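Local coordinates for protein isomaltodextranase (PDB 5AWO) that hydrolyses (1->6)-alpha-D-glucosidic linkages in polysaccharides, removing successive isomaltose units from the non-reducing ends of the chains, at residues Y40-G45 against G315-A320; P156-A161 against V217-G222; K375-S380 against A478-W483; F518-P523 against I580-G585. All coordinates share one frame; numbering follows the deposited sequence.

Interaction 1. Residues Y40-G45 against G315-A320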
loop_
_atom_site.group_PDB
_atom_site.type_symbol
_atom_site.label_atom_id
_atom_site.label_comp_id
_atom_site.label_asym_id
_atom_site.label_seq_id
_atom_site.Cartn_x
_atom_site.Cartn_y
_atom_site.Cartn_z
ATOM N N TYR A 40 0.966 -2.958 13.103
ATOM C CA TYR A 40 1.894 -2.313 14.004
ATOM C C TYR A 40 1.240 -1.368 14.978
ATOM O O TYR A 40 0.020 -1.100 14.863
ATOM C CB TYR A 40 3.051 -1.642 13.251
ATOM C CG TYR A 40 2.785 -0.383 12.422
ATOM C CD1 TYR A 40 2.241 -0.461 11.141
ATOM C CD2 TYR A 40 3.137 0.876 12.888
ATOM C CE1 TYR A 40 2.099 0.687 10.356
ATOM C CE2 TYR A 40 2.983 2.000 12.110
ATOM C CZ TYR A 40 2.472 1.903 10.850
ATOM O OH TYR A 40 2.344 3.047 10.073
ATOM N N TRP A 41 2.018 -0.884 15.937
ATOM C CA TRP A 41 1.640 0.183 16.839
ATOM C C TRP A 41 2.572 1.338 16.655
ATOM O O TRP A 41 3.771 1.148 16.350
ATOM C CB TRP A 41 1.739 -0.279 18.290
ATOM C CG TRP A 41 1.435 0.754 19.314
ATOM C CD1 TRP A 41 0.196 1.128 19.773
ATOM C CD2 TRP A 41 2.376 1.562 20.022
ATOM N NE1 TRP A 41 0.313 2.120 20.693
ATOM C CE2 TRP A 41 1.645 2.396 20.888
ATOM C CE3 TRP A 41 3.785 1.648 20.010
ATOM C CZ2 TRP A 41 2.261 3.326 21.726
ATOM C CZ3 TRP A 41 4.389 2.557 20.863
ATOM C CH2 TRP A 41 3.630 3.365 21.716
ATOM N N ASN A 42 2.041 2.538 16.792
ATOM C CA ASN A 42 2.823 3.760 16.652
ATOM C C ASN A 42 2.588 4.706 17.815
ATOM O O ASN A 42 1.489 4.767 18.344
ATOM C CB ASN A 42 2.474 4.427 15.309
ATOM C CG ASN A 42 3.347 5.642 14.993
ATOM O OD1 ASN A 42 3.172 6.710 15.538
ATOM N ND2 ASN A 42 4.288 5.477 14.032
ATOM N N ILE A 43 3.626 5.448 18.194
ATOM C CA ILE A 43 3.605 6.360 19.326
ATOM C C ILE A 43 2.739 7.610 19.122
ATOM O O ILE A 43 2.643 8.424 20.012
ATOM C CB ILE A 43 5.045 6.847 19.701
ATOM C CG1 ILE A 43 5.630 7.773 18.621
ATOM C CG2 ILE A 43 5.961 5.669 19.994
ATOM C CD1 ILE A 43 6.845 8.564 19.045
ATOM N N TYR A 44 2.102 7.765 17.960
ATOM C CA TYR A 44 1.373 9.006 17.649
ATOM C C TYR A 44 0.257 9.314 18.651
ATOM O O TYR A 44 -0.001 10.474 18.909
ATOM C CB TYR A 44 0.783 8.873 16.260
ATOM C CG TYR A 44 0.134 10.092 15.659
ATOM C CD1 TYR A 44 0.884 11.018 14.935
ATOM C CD2 TYR A 44 -1.270 10.307 15.755
ATOM C CE1 TYR A 44 0.291 12.118 14.343
ATOM C CE2 TYR A 44 -1.860 11.386 15.143
ATOM C CZ TYR A 44 -1.098 12.276 14.433
ATOM O OH TYR A 44 -1.708 13.340 13.821
ATOM N N GLY A 45 -0.379 8.294 19.236
ATOM C CA GLY A 45 -1.430 8.524 20.218
ATOM C C GLY A 45 -0.924 9.192 21.467
ATOM O O GLY A 45 -1.689 9.861 22.163
ATOM N N GLY A 315 -3.647 4.294 5.137
ATOM C CA GLY A 315 -4.647 5.164 5.742
ATOM C C GLY A 315 -4.280 5.732 7.087
ATOM O O GLY A 315 -5.139 6.256 7.785
ATOM N N ASP A 316 -3.003 5.651 7.455
ATOM C CA ASP A 316 -2.449 6.279 8.655
ATOM C C ASP A 316 -2.805 5.511 9.914
ATOM O O ASP A 316 -2.730 4.269 9.897
ATOM C CB ASP A 316 -2.731 7.791 8.731
ATOM C CG ASP A 316 -1.660 8.535 9.506
ATOM O OD1 ASP A 316 -0.464 8.242 9.290
ATOM O OD2 ASP A 316 -2.026 9.473 10.277
ATOM N N PHE A 317 -3.181 6.193 10.995
ATOM C CA PHE A 317 -3.274 5.573 12.301
ATOM C C PHE A 317 -4.701 5.454 12.767
ATOM O O PHE A 317 -5.511 6.356 12.514
ATOM C CB PHE A 317 -2.515 6.402 13.342
ATOM C CG PHE A 317 -1.079 6.617 12.988
ATOM C CD1 PHE A 317 -0.270 5.549 12.617
ATOM C CD2 PHE A 317 -0.524 7.873 13.035
ATOM C CE1 PHE A 317 1.070 5.755 12.265
ATOM C CE2 PHE A 317 0.822 8.076 12.711
ATOM C CZ PHE A 317 1.609 7.022 12.303
ATOM N N MET A 318 -4.998 4.305 13.363
ATOM C CA MET A 318 -6.294 4.056 13.997
ATOM C C MET A 318 -6.245 4.525 15.453
ATOM O O MET A 318 -5.408 4.074 16.235
ATOM C CB MET A 318 -6.672 2.577 13.910
ATOM C CG MET A 318 -6.920 2.148 12.489
ATOM S SD MET A 318 -7.500 0.461 12.334
ATOM C CE MET A 318 -5.975 -0.424 12.613
ATOM N N ARG A 319 -7.170 5.424 15.787
ATOM C CA ARG A 319 -7.255 6.007 17.128
ATOM C C ARG A 319 -8.667 5.644 17.670
ATOM O O ARG A 319 -9.642 6.403 17.559
ATOM C CB ARG A 319 -7.005 7.502 17.097
ATOM C CG ARG A 319 -5.647 7.911 16.508
ATOM C CD ARG A 319 -5.296 9.373 16.816
ATOM N NE ARG A 319 -5.100 9.493 18.242
ATOM C CZ ARG A 319 -5.257 10.591 18.972
ATOM N NH1 ARG A 319 -5.464 11.786 18.430
ATOM N NH2 ARG A 319 -5.153 10.475 20.283
ATOM N N ALA A 320 -8.796 4.410 18.123
ATOM C CA ALA A 320 -10.153 3.862 18.387
ATOM C C ALA A 320 -10.943 4.700 19.372
ATOM O O ALA A 320 -12.154 4.921 19.200
ATOM C CB ALA A 320 -10.071 2.432 18.880
HETATM O O HOH W 1 -0.039 3.347 8.891
#

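Interaction 2. Residues P156-A161 against V217-G222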
loop_
_atom_site.group_PDB
_atom_site.type_symbol
_atom_site.label_atom_id
_atom_site.label_comp_id
_atom_site.label_asym_id
_atom_site.label_seq_id
_atom_site.Cartn_x
_atom_site.Cartn_y
_atom_site.Cartn_z
ATOM N N PRO A 156 24.318 25.875 3.290
ATOM C CA PRO A 156 24.093 26.738 4.440
ATOM C C PRO A 156 22.671 27.298 4.468
ATOM O O PRO A 156 22.175 27.761 3.449
ATOM C CB PRO A 156 25.119 27.864 4.237
ATOM C CG PRO A 156 26.235 27.191 3.531
ATOM C CD PRO A 156 25.611 26.166 2.626
ATOM N N GLY A 157 22.026 27.209 5.627
ATOM C CA GLY A 157 20.682 27.725 5.787
ATOM C C GLY A 157 19.544 26.833 5.320
ATOM O O GLY A 157 18.397 27.181 5.536
ATOM N N ASP A 158 19.851 25.688 4.708
ATOM C CA ASP A 158 18.814 24.860 4.052
ATOM C C ASP A 158 18.218 23.900 5.098
ATOM O O ASP A 158 18.455 22.689 5.077
ATOM C CB ASP A 158 19.407 24.122 2.833
ATOM C CG ASP A 158 18.378 23.344 2.031
ATOM O OD1 ASP A 158 17.177 23.365 2.361
ATOM O OD2 ASP A 158 18.770 22.688 1.049
ATOM N N PHE A 159 17.475 24.478 6.041
ATOM C CA PHE A 159 16.855 23.752 7.137
ATOM C C PHE A 159 15.491 23.228 6.751
ATOM O O PHE A 159 14.713 23.879 6.025
ATOM C CB PHE A 159 16.668 24.620 8.382
ATOM C CG PHE A 159 17.964 25.009 9.018
ATOM C CD1 PHE A 159 18.758 24.059 9.657
ATOM C CD2 PHE A 159 18.400 26.308 8.966
ATOM C CE1 PHE A 159 19.974 24.411 10.234
ATOM C CE2 PHE A 159 19.607 26.669 9.565
ATOM C CZ PHE A 159 20.386 25.728 10.187
ATOM N N PHE A 160 15.228 22.013 7.211
ATOM C CA PHE A 160 13.865 21.508 7.249
ATOM C C PHE A 160 12.987 22.511 7.989
ATOM O O PHE A 160 13.318 22.938 9.099
ATOM C CB PHE A 160 13.872 20.157 7.974
ATOM C CG PHE A 160 12.505 19.676 8.375
ATOM C CD1 PHE A 160 11.571 19.348 7.410
ATOM C CD2 PHE A 160 12.172 19.567 9.691
ATOM C CE1 PHE A 160 10.302 18.906 7.781
ATOM C CE2 PHE A 160 10.918 19.136 10.074
ATOM C CZ PHE A 160 9.982 18.812 9.111
ATOM N N ALA A 161 11.861 22.869 7.369
ATOM C CA ALA A 161 10.878 23.788 7.973
ATOM C C ALA A 161 11.434 25.184 8.241
ATOM O O ALA A 161 10.926 25.885 9.105
ATOM C CB ALA A 161 10.272 23.188 9.242
ATOM N N VAL A 217 7.372 26.369 3.206
ATOM C CA VAL A 217 7.906 25.862 4.462
ATOM C C VAL A 217 9.432 25.767 4.493
ATOM O O VAL A 217 10.030 25.895 5.551
ATOM C CB VAL A 217 7.282 24.507 4.828
ATOM C CG1 VAL A 217 5.815 24.715 5.187
ATOM C CG2 VAL A 217 7.445 23.488 3.723
ATOM N N ASN A 218 10.047 25.477 3.346
ATOM C CA ASN A 218 11.513 25.486 3.238
ATOM C C ASN A 218 11.951 25.562 1.780
ATOM O O ASN A 218 11.112 25.723 0.889
ATOM C CB ASN A 218 12.138 24.311 4.021
ATOM C CG ASN A 218 11.713 22.934 3.534
ATOM O OD1 ASN A 218 11.845 22.583 2.339
ATOM N ND2 ASN A 218 11.261 22.136 4.461
ATOM N N ALA A 219 13.258 25.492 1.532
ATOM C CA ALA A 219 13.755 25.477 0.165
ATOM C C ALA A 219 13.250 24.269 -0.610
ATOM O O ALA A 219 13.177 23.172 -0.050
ATOM C CB ALA A 219 15.278 25.477 0.161
ATOM N N PRO A 220 12.927 24.436 -1.905
ATOM C CA PRO A 220 12.657 23.304 -2.764
ATOM C C PRO A 220 13.955 22.572 -3.136
ATOM O O PRO A 220 15.025 23.196 -3.159
ATOM C CB PRO A 220 12.025 23.946 -3.998
ATOM C CG PRO A 220 12.717 25.260 -4.083
ATOM C CD PRO A 220 12.913 25.704 -2.672
ATOM N N HIS A 221 13.858 21.304 -3.487
ATOM C CA HIS A 221 15.028 20.556 -3.986
ATOM C C HIS A 221 14.880 19.978 -5.367
ATOM O O HIS A 221 15.869 19.513 -5.945
ATOM C CB HIS A 221 15.466 19.528 -2.946
ATOM C CG HIS A 221 15.854 20.182 -1.670
ATOM N ND1 HIS A 221 14.936 20.538 -0.712
ATOM C CD2 HIS A 221 17.038 20.704 -1.263
ATOM C CE1 HIS A 221 15.545 21.189 0.262
ATOM N NE2 HIS A 221 16.827 21.309 -0.055
ATOM N N GLY A 222 13.658 20.041 -5.921
ATOM C CA GLY A 222 13.420 19.713 -7.319
ATOM C C GLY A 222 13.086 18.261 -7.588
ATOM O O GLY A 222 13.389 17.358 -6.791
HETATM O O HOH W 2 15.358 25.083 3.592
#

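Interaction 3. Residues K375-S380 against A478-W483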
loop_
_atom_site.group_PDB
_atom_site.type_symbol
_atom_site.label_atom_id
_atom_site.label_comp_id
_atom_site.label_asym_id
_atom_site.label_seq_id
_atom_site.Cartn_x
_atom_site.Cartn_y
_atom_site.Cartn_z
ATOM N N LYS A 375 -10.598 -3.094 -4.065
ATOM C CA LYS A 375 -10.865 -1.898 -4.827
ATOM C C LYS A 375 -12.277 -1.433 -4.518
ATOM O O LYS A 375 -13.148 -2.239 -4.233
ATOM C CB LYS A 375 -10.699 -2.129 -6.345
ATOM C CG LYS A 375 -9.253 -1.952 -6.816
ATOM C CD LYS A 375 -9.054 -2.275 -8.304
ATOM C CE LYS A 375 -7.731 -1.766 -8.874
ATOM N NZ LYS A 375 -6.561 -2.414 -8.260
ATOM N N PRO A 376 -12.505 -0.113 -4.598
ATOM C CA PRO A 376 -13.879 0.384 -4.591
ATOM C C PRO A 376 -14.570 -0.128 -5.841
ATOM O O PRO A 376 -13.874 -0.442 -6.831
ATOM C CB PRO A 376 -13.702 1.905 -4.677
ATOM C CG PRO A 376 -12.440 2.046 -5.492
ATOM C CD PRO A 376 -11.559 0.910 -5.055
ATOM N N LEU A 377 -15.891 -0.211 -5.847
ATOM C CA LEU A 377 -16.552 -0.579 -7.095
ATOM C C LEU A 377 -16.315 0.517 -8.141
ATOM O O LEU A 377 -16.681 1.656 -7.946
ATOM C CB LEU A 377 -18.047 -0.764 -6.874
ATOM C CG LEU A 377 -18.843 -1.327 -8.046
ATOM C CD1 LEU A 377 -18.384 -2.736 -8.401
ATOM C CD2 LEU A 377 -20.323 -1.297 -7.702
ATOM N N TYR A 378 -15.694 0.159 -9.261
ATOM C CA TYR A 378 -15.499 1.118 -10.346
ATOM C C TYR A 378 -16.803 1.322 -11.109
ATOM O O TYR A 378 -17.506 0.336 -11.380
ATOM C CB TYR A 378 -14.360 0.684 -11.286
ATOM C CG TYR A 378 -12.997 1.127 -10.784
ATOM C CD1 TYR A 378 -12.534 0.750 -9.527
ATOM C CD2 TYR A 378 -12.198 1.975 -11.537
ATOM C CE1 TYR A 378 -11.291 1.150 -9.061
ATOM C CE2 TYR A 378 -10.955 2.396 -11.064
ATOM C CZ TYR A 378 -10.522 1.988 -9.810
ATOM O OH TYR A 378 -9.286 2.424 -9.356
ATOM N N ARG A 379 -17.112 2.579 -11.377
ATOM C CA ARG A 379 -18.340 3.019 -12.046
ATOM C C ARG A 379 -18.031 3.619 -13.429
ATOM O O ARG A 379 -18.904 3.639 -14.309
ATOM C CB ARG A 379 -19.131 3.974 -11.137
ATOM C CG ARG A 379 -19.495 3.304 -9.810
ATOM C CD ARG A 379 -20.466 4.078 -8.939
ATOM N NE ARG A 379 -19.871 5.256 -8.305
ATOM C CZ ARG A 379 -20.411 5.938 -7.303
ATOM N NH1 ARG A 379 -21.575 5.558 -6.769
ATOM N NH2 ARG A 379 -19.764 6.983 -6.796
ATOM N N SER A 380 -16.806 4.102 -13.638
ATOM C CA SER A 380 -16.367 4.564 -14.953
ATOM C C SER A 380 -14.848 4.577 -15.006
ATOM O O SER A 380 -14.181 4.293 -14.003
ATOM C CB SER A 380 -16.939 5.933 -15.271
ATOM O OG SER A 380 -16.164 6.970 -14.687
ATOM N N ALA A 478 -10.453 -9.342 -13.841
ATOM C CA ALA A 478 -9.334 -8.420 -14.031
ATOM C C ALA A 478 -9.616 -7.054 -13.415
ATOM O O ALA A 478 -8.677 -6.367 -12.980
ATOM C CB ALA A 478 -9.020 -8.268 -15.523
ATOM N N ALA A 479 -10.887 -6.669 -13.360
ATOM C CA ALA A 479 -11.280 -5.341 -12.856
ATOM C C ALA A 479 -11.038 -5.198 -11.352
ATOM O O ALA A 479 -11.060 -4.073 -10.859
ATOM C CB ALA A 479 -12.720 -5.023 -13.190
ATOM N N PHE A 480 -10.827 -6.312 -10.661
ATOM C CA PHE A 480 -10.488 -6.283 -9.229
ATOM C C PHE A 480 -9.057 -6.668 -8.923
ATOM O O PHE A 480 -8.690 -6.762 -7.769
ATOM C CB PHE A 480 -11.488 -7.142 -8.441
ATOM C CG PHE A 480 -12.795 -6.455 -8.227
ATOM C CD1 PHE A 480 -12.931 -5.553 -7.177
ATOM C CD2 PHE A 480 -13.876 -6.651 -9.072
ATOM C CE1 PHE A 480 -14.098 -4.866 -6.969
ATOM C CE2 PHE A 480 -15.060 -5.967 -8.857
ATOM C CZ PHE A 480 -15.165 -5.061 -7.820
ATOM N N ALA A 481 -8.230 -6.909 -9.958
ATOM C CA ALA A 481 -6.837 -7.265 -9.805
ATOM C C ALA A 481 -5.952 -6.019 -9.751
ATOM O O ALA A 481 -6.466 -4.919 -9.607
ATOM C CB ALA A 481 -6.413 -8.193 -10.951
ATOM N N ALA A 482 -4.634 -6.233 -9.812
ATOM C CA ALA A 482 -3.655 -5.164 -9.791
ATOM C C ALA A 482 -3.321 -4.724 -11.202
ATOM O O ALA A 482 -3.062 -5.574 -12.055
ATOM C CB ALA A 482 -2.402 -5.608 -9.058
ATOM N N TRP A 483 -3.276 -3.421 -11.426
ATOM C CA TRP A 483 -2.995 -2.811 -12.719
ATOM C C TRP A 483 -1.694 -2.031 -12.674
ATOM O O TRP A 483 -1.447 -1.296 -11.723
ATOM C CB TRP A 483 -4.085 -1.839 -13.145
ATOM C CG TRP A 483 -5.483 -2.347 -12.979
ATOM C CD1 TRP A 483 -5.904 -3.629 -13.126
ATOM C CD2 TRP A 483 -6.630 -1.587 -12.599
ATOM N NE1 TRP A 483 -7.246 -3.719 -12.872
ATOM C CE2 TRP A 483 -7.724 -2.472 -12.570
ATOM C CE3 TRP A 483 -6.852 -0.231 -12.320
ATOM C CZ2 TRP A 483 -9.005 -2.068 -12.206
ATOM C CZ3 TRP A 483 -8.115 0.168 -11.971
ATOM C CH2 TRP A 483 -9.193 -0.749 -11.938
HETATM O O HOH W 3 -4.045 -1.440 -9.369
#

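Interaction 4. Residues F518-P523 against I580-G585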
loop_
_atom_site.group_PDB
_atom_site.type_symbol
_atom_site.label_atom_id
_atom_site.label_comp_id
_atom_site.label_asym_id
_atom_site.label_seq_id
_atom_site.Cartn_x
_atom_site.Cartn_y
_atom_site.Cartn_z
ATOM N N PHE A 518 -2.280 -10.982 -10.966
ATOM C CA PHE A 518 -3.188 -11.804 -10.166
ATOM C C PHE A 518 -2.370 -12.606 -9.178
ATOM O O PHE A 518 -1.309 -13.146 -9.520
ATOM C CB PHE A 518 -3.957 -12.811 -11.038
ATOM C CG PHE A 518 -4.771 -12.195 -12.129
ATOM C CD1 PHE A 518 -6.101 -11.848 -11.922
ATOM C CD2 PHE A 518 -4.225 -12.018 -13.397
ATOM C CE1 PHE A 518 -6.869 -11.316 -12.933
ATOM C CE2 PHE A 518 -4.983 -11.478 -14.409
ATOM C CZ PHE A 518 -6.305 -11.123 -14.192
ATOM N N ALA A 519 -2.866 -12.735 -7.950
ATOM C CA ALA A 519 -2.299 -13.658 -7.002
ATOM C C ALA A 519 -3.128 -14.915 -6.996
ATOM O O ALA A 519 -4.333 -14.860 -6.862
ATOM C CB ALA A 519 -2.280 -13.055 -5.611
ATOM N N VAL A 520 -2.467 -16.060 -7.114
ATOM C CA VAL A 520 -3.172 -17.333 -7.178
ATOM C C VAL A 520 -2.494 -18.314 -6.223
ATOM O O VAL A 520 -1.274 -18.345 -6.118
ATOM C CB VAL A 520 -3.206 -17.910 -8.624
ATOM C CG1 VAL A 520 -3.713 -16.890 -9.621
ATOM C CG2 VAL A 520 -1.851 -18.416 -9.049
ATOM N N GLN A 521 -3.310 -19.101 -5.530
ATOM C CA GLN A 521 -2.820 -20.103 -4.583
ATOM C C GLN A 521 -3.206 -21.488 -5.128
ATOM O O GLN A 521 -4.361 -21.701 -5.492
ATOM C CB GLN A 521 -3.434 -19.862 -3.200
ATOM C CG GLN A 521 -2.736 -20.563 -2.035
ATOM C CD GLN A 521 -1.588 -19.770 -1.419
ATOM O OE1 GLN A 521 -1.350 -18.624 -1.779
ATOM N NE2 GLN A 521 -0.862 -20.394 -0.496
ATOM N N VAL A 522 -2.218 -22.381 -5.236
ATOM C CA VAL A 522 -2.446 -23.786 -5.658
ATOM C C VAL A 522 -1.747 -24.760 -4.698
ATOM O O VAL A 522 -0.828 -24.379 -3.987
ATOM C CB VAL A 522 -1.962 -24.072 -7.109
ATOM C CG1 VAL A 522 -2.846 -23.373 -8.129
ATOM C CG2 VAL A 522 -0.517 -23.678 -7.288
ATOM N N PRO A 523 -2.172 -26.039 -4.691
ATOM C CA PRO A 523 -1.656 -27.034 -3.718
ATOM C C PRO A 523 -0.269 -27.694 -3.920
ATOM O O PRO A 523 0.286 -28.157 -2.931
ATOM C CB PRO A 523 -2.750 -28.107 -3.698
ATOM C CG PRO A 523 -3.490 -27.947 -4.976
ATOM C CD PRO A 523 -3.414 -26.492 -5.333
ATOM N N ILE A 580 -0.090 -23.260 -17.717
ATOM C CA ILE A 580 0.846 -22.472 -16.952
ATOM C C ILE A 580 1.395 -23.355 -15.839
ATOM O O ILE A 580 0.640 -24.103 -15.215
ATOM C CB ILE A 580 0.151 -21.186 -16.436
ATOM C CG1 ILE A 580 1.173 -20.196 -15.893
ATOM C CG2 ILE A 580 -0.918 -21.515 -15.402
ATOM C CD1 ILE A 580 0.588 -18.814 -15.651
ATOM N N THR A 581 2.703 -23.320 -15.631
ATOM C CA THR A 581 3.311 -24.053 -14.536
ATOM C C THR A 581 3.216 -23.179 -13.286
ATOM O O THR A 581 3.895 -22.157 -13.220
ATOM C CB THR A 581 4.763 -24.530 -14.849
ATOM O OG1 THR A 581 5.634 -23.444 -15.223
ATOM C CG2 THR A 581 4.729 -25.531 -16.007
ATOM N N LEU A 582 2.339 -23.579 -12.349
ATOM C CA LEU A 582 2.186 -22.922 -11.018
ATOM C C LEU A 582 2.737 -23.826 -9.919
ATOM O O LEU A 582 2.647 -25.059 -10.003
ATOM C CB LEU A 582 0.714 -22.593 -10.717
ATOM C CG LEU A 582 -0.070 -21.814 -11.758
ATOM C CD1 LEU A 582 -1.542 -21.776 -11.399
ATOM C CD2 LEU A 582 0.492 -20.410 -11.943
ATOM N N ASP A 583 3.323 -23.224 -8.886
ATOM C CA ASP A 583 3.897 -23.968 -7.774
ATOM C C ASP A 583 2.884 -23.996 -6.634
ATOM O O ASP A 583 1.916 -23.244 -6.659
ATOM C CB ASP A 583 5.256 -23.368 -7.329
ATOM C CG ASP A 583 6.435 -23.765 -8.245
ATOM O OD1 ASP A 583 6.251 -24.641 -9.106
ATOM O OD2 ASP A 583 7.588 -23.231 -8.101
ATOM N N ALA A 584 3.072 -24.906 -5.675
ATOM C CA ALA A 584 2.194 -24.996 -4.516
ATOM C C ALA A 584 2.240 -23.656 -3.791
ATOM O O ALA A 584 3.302 -23.109 -3.600
ATOM C CB ALA A 584 2.655 -26.082 -3.556
ATOM N N GLY A 585 1.087 -23.170 -3.383
ATOM C CA GLY A 585 1.016 -21.952 -2.599
ATOM C C GLY A 585 0.919 -20.774 -3.529
ATOM O O GLY A 585 0.254 -20.858 -4.549
#

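Interaction 1. Residues Y40-G45 against G315-A320
The ring of Phe317 wedges between Asn42 and Tyr44 in the TIM barrel of this family 27 glycoside hydrolase, where the end of barrel strand 39-42 meets the loop that follows strand 312-314. On one flank the Asn42 amide stacks against it, the two planes 28° apart and Asn42 CG 3.5 Å from Phe317 CZ. On another, Phe317 CD2 lies over a face of the Tyr44 ring, toward its rim, 3.5 Å from Tyr44 CG; the rings meet at a slant. The third neighbour, Tyr40, brings its hydroxyl to the ring's edge, with OH 3.7 Å from Phe317 CE1.

The second shell fixes these groups. With CG anti to the backbone N (chi1 -174°), Asn42 bends its OD1 back to accept from Tyr44 N at 2.9 Å and 133°, a capping bond at the start of helix 44-50 that also helps to fix the turn of the amide against Phe317. Farther out, Tyr44 OH bonds to Asp271 N, while Arg319, whose CD sits at the edge of the Tyr44 ring, reaches Asp271 O through NH1. Asp316 is clamped by salt bridges to Arg199 and Arg265. The side chain of Tyr44 lies about 8 Å from that of Asp201, the probable nucleophile, which places the contact close to the probable active site.

Besides bonding to Tyr197 OH, Tyr40 OH donates to a water at 2.7 Å, and that water donates in turn to Asp316 O at 3.0 Å, tying the strand to the loop's backbone.

Interaction 2. Residues P156-A161 against V217-G222
Asp158 and His221 approach from opposite directions, carboxylate and imidazole nearly coplanar, their planes 8° apart. From CB, with CG anti to the backbone N (chi1 -175°), the Asp158 side chain runs out beside Trp171. CG lies in the plane of the His221 ring, at its edge. OD2 accepts from His221 NE2 on its syn lone pair, 2.6 Å away and nearly straight at 166°. OD1 rests 3.6 Å from Ala219 CB and accepts a hydrogen bond from a bridging water 2.8 Å away, which also donates to Phe159 O and accepts from Ala219 N at 3.0 Å. In place of Asp158, an alanine removes both oxygens and would probably leave His221 NE2 without its acceptor and the water with one partner fewer.

His221 ND1 bonds to Tyr206 O and its ring stacks on Tyr206, so the imidazole is gripped at both nitrogens, consistent with a doubly protonated ring. Further along, the chains draw close: Phe159 O is 3.3 Å from Asn218 CB, and Ala161 CA makes a CH...O contact of 3.3 Å with Val217 O. Phe160, whose side chain lies about 7 Å from that of Asp201, the probable nucleophile, meets Trp129 and Phe202 edge-to-face. The contact thus joins the segment pairing with strand 169-172 to the loop ahead of helix 223-237, whose N-cap is Gly222, while Trp205 of helix 203-208 packs on Ala161, Val217 and Asn218.

Interaction 3. Residues K375-S380 against A478-W483
Lys375 lays its aliphatic chain across the indole of Trp483, fastening strand 375-378 of the antiparallel beta domain that follows the barrel to the carbohydrate-binding module, a beta sandwich of the CBM35 type. The polar bonds gather at the lysine tip. A bend at the last torsion (chi4 64°) turns NZ to Ala481 O, 2.8 Å away, and the ammonium also donates to Asn306 OD1. A water accepts from NZ at 2.9 Å and from Trp483 N at 3.0 Å, so the tip is fixed from several directions.

Pi contacts come next. Lys375 CE stands 3.5 Å from the centroid of the six-membered ring of Trp483, close to the ring normal, a CH-pi contact; NZ, farther out at 4.4 Å from the same centroid, makes a cation-pi contact over that face. Tyr378 completes a T-shaped pair: Trp483 turns the CH2 edge of its indole to the tyrosine face, with planes at 80° and centroids 5.1 Å apart. The Tyr378 hydroxyl is held by Ser303 OG.

Apolar packing involves Phe480, whose ring edge meets Leu377, CZ lying 4.0 Å from Leu377 CD1, and whose ring also contacts Trp405 edge-to-face.

The indole itself is anchored by its own segment: Trp483 NE1 donates to Ala478 O at 3.0 Å and 173°, with the acceptor in the indole plane, while Ala481 N reaches the same oxygen from the opposite face of its carbonyl plane.

Interaction 4. Residues F518-P523 against I580-G585
Gly585 O is approached from two sites on strand 515-522: Val522 N donates to it at 3.0 Å and 159°, and Gln521 CA adds a CH...O contact of 3.2 Å. Val522 and Gly585 form an antiparallel hydrogen-bonded pair; the length modelled for the return bond, from Gly585 N to Val522 O, is too short to be trusted. The Gln521 chain bends at chi2 (88°) and lays its amide over this glycine, with CD 3.4 Å from Gly585 C and NE2 3.2 Å from Gly585 CA. An alanine at Gln521 ends at CB, and the backbone of Gly585 would probably lose that amide cover. The backbone angles of Gly585 are ones that suit a glycine.

On the buried side Leu582 crosses the valines at about a right angle, its CD1 lying 3.9 Å from Val522 CG1 and 4.1 Å from Val520 CG2. Near the surface, Ala584 CB approaches Pro523 O.

The site is a corner of the beta sandwich of the carbohydrate-binding module: strand 574-582, paired with strand 526-535 in one sheet, passes through Asp583 and Ala584 into strand 585-592, which pairs with strand 515-522 in the other, while Tyr528 of strand 526-535 and Leu608 of strand 601-609 pack on Leu582.

Overall arrangement
Interactions 1 and 2 belong to the catalytic barrel, interaction 2 being nested along the chain inside the loop closed by interaction 1, and each has a side chain within about 8 Å of that of Asp201. Their centres are about 29 Å apart. Interactions 3 and 4 lie across the chain's centre from both. Interactions 1 to 3 are buried, interaction 4 only partly. Chemistry follows place: aromatic and amide packing in interaction 1, a carboxylate-imidazole bond with a bridging water in interaction 2, an amphipathic lysine at the domain junction in interaction 3, and backbone pairing in interaction 4. The last two share a sheet through strands 482-484 and 515-522 and touch where Ala481 CB lies 3.7 Å from Phe518 CE1.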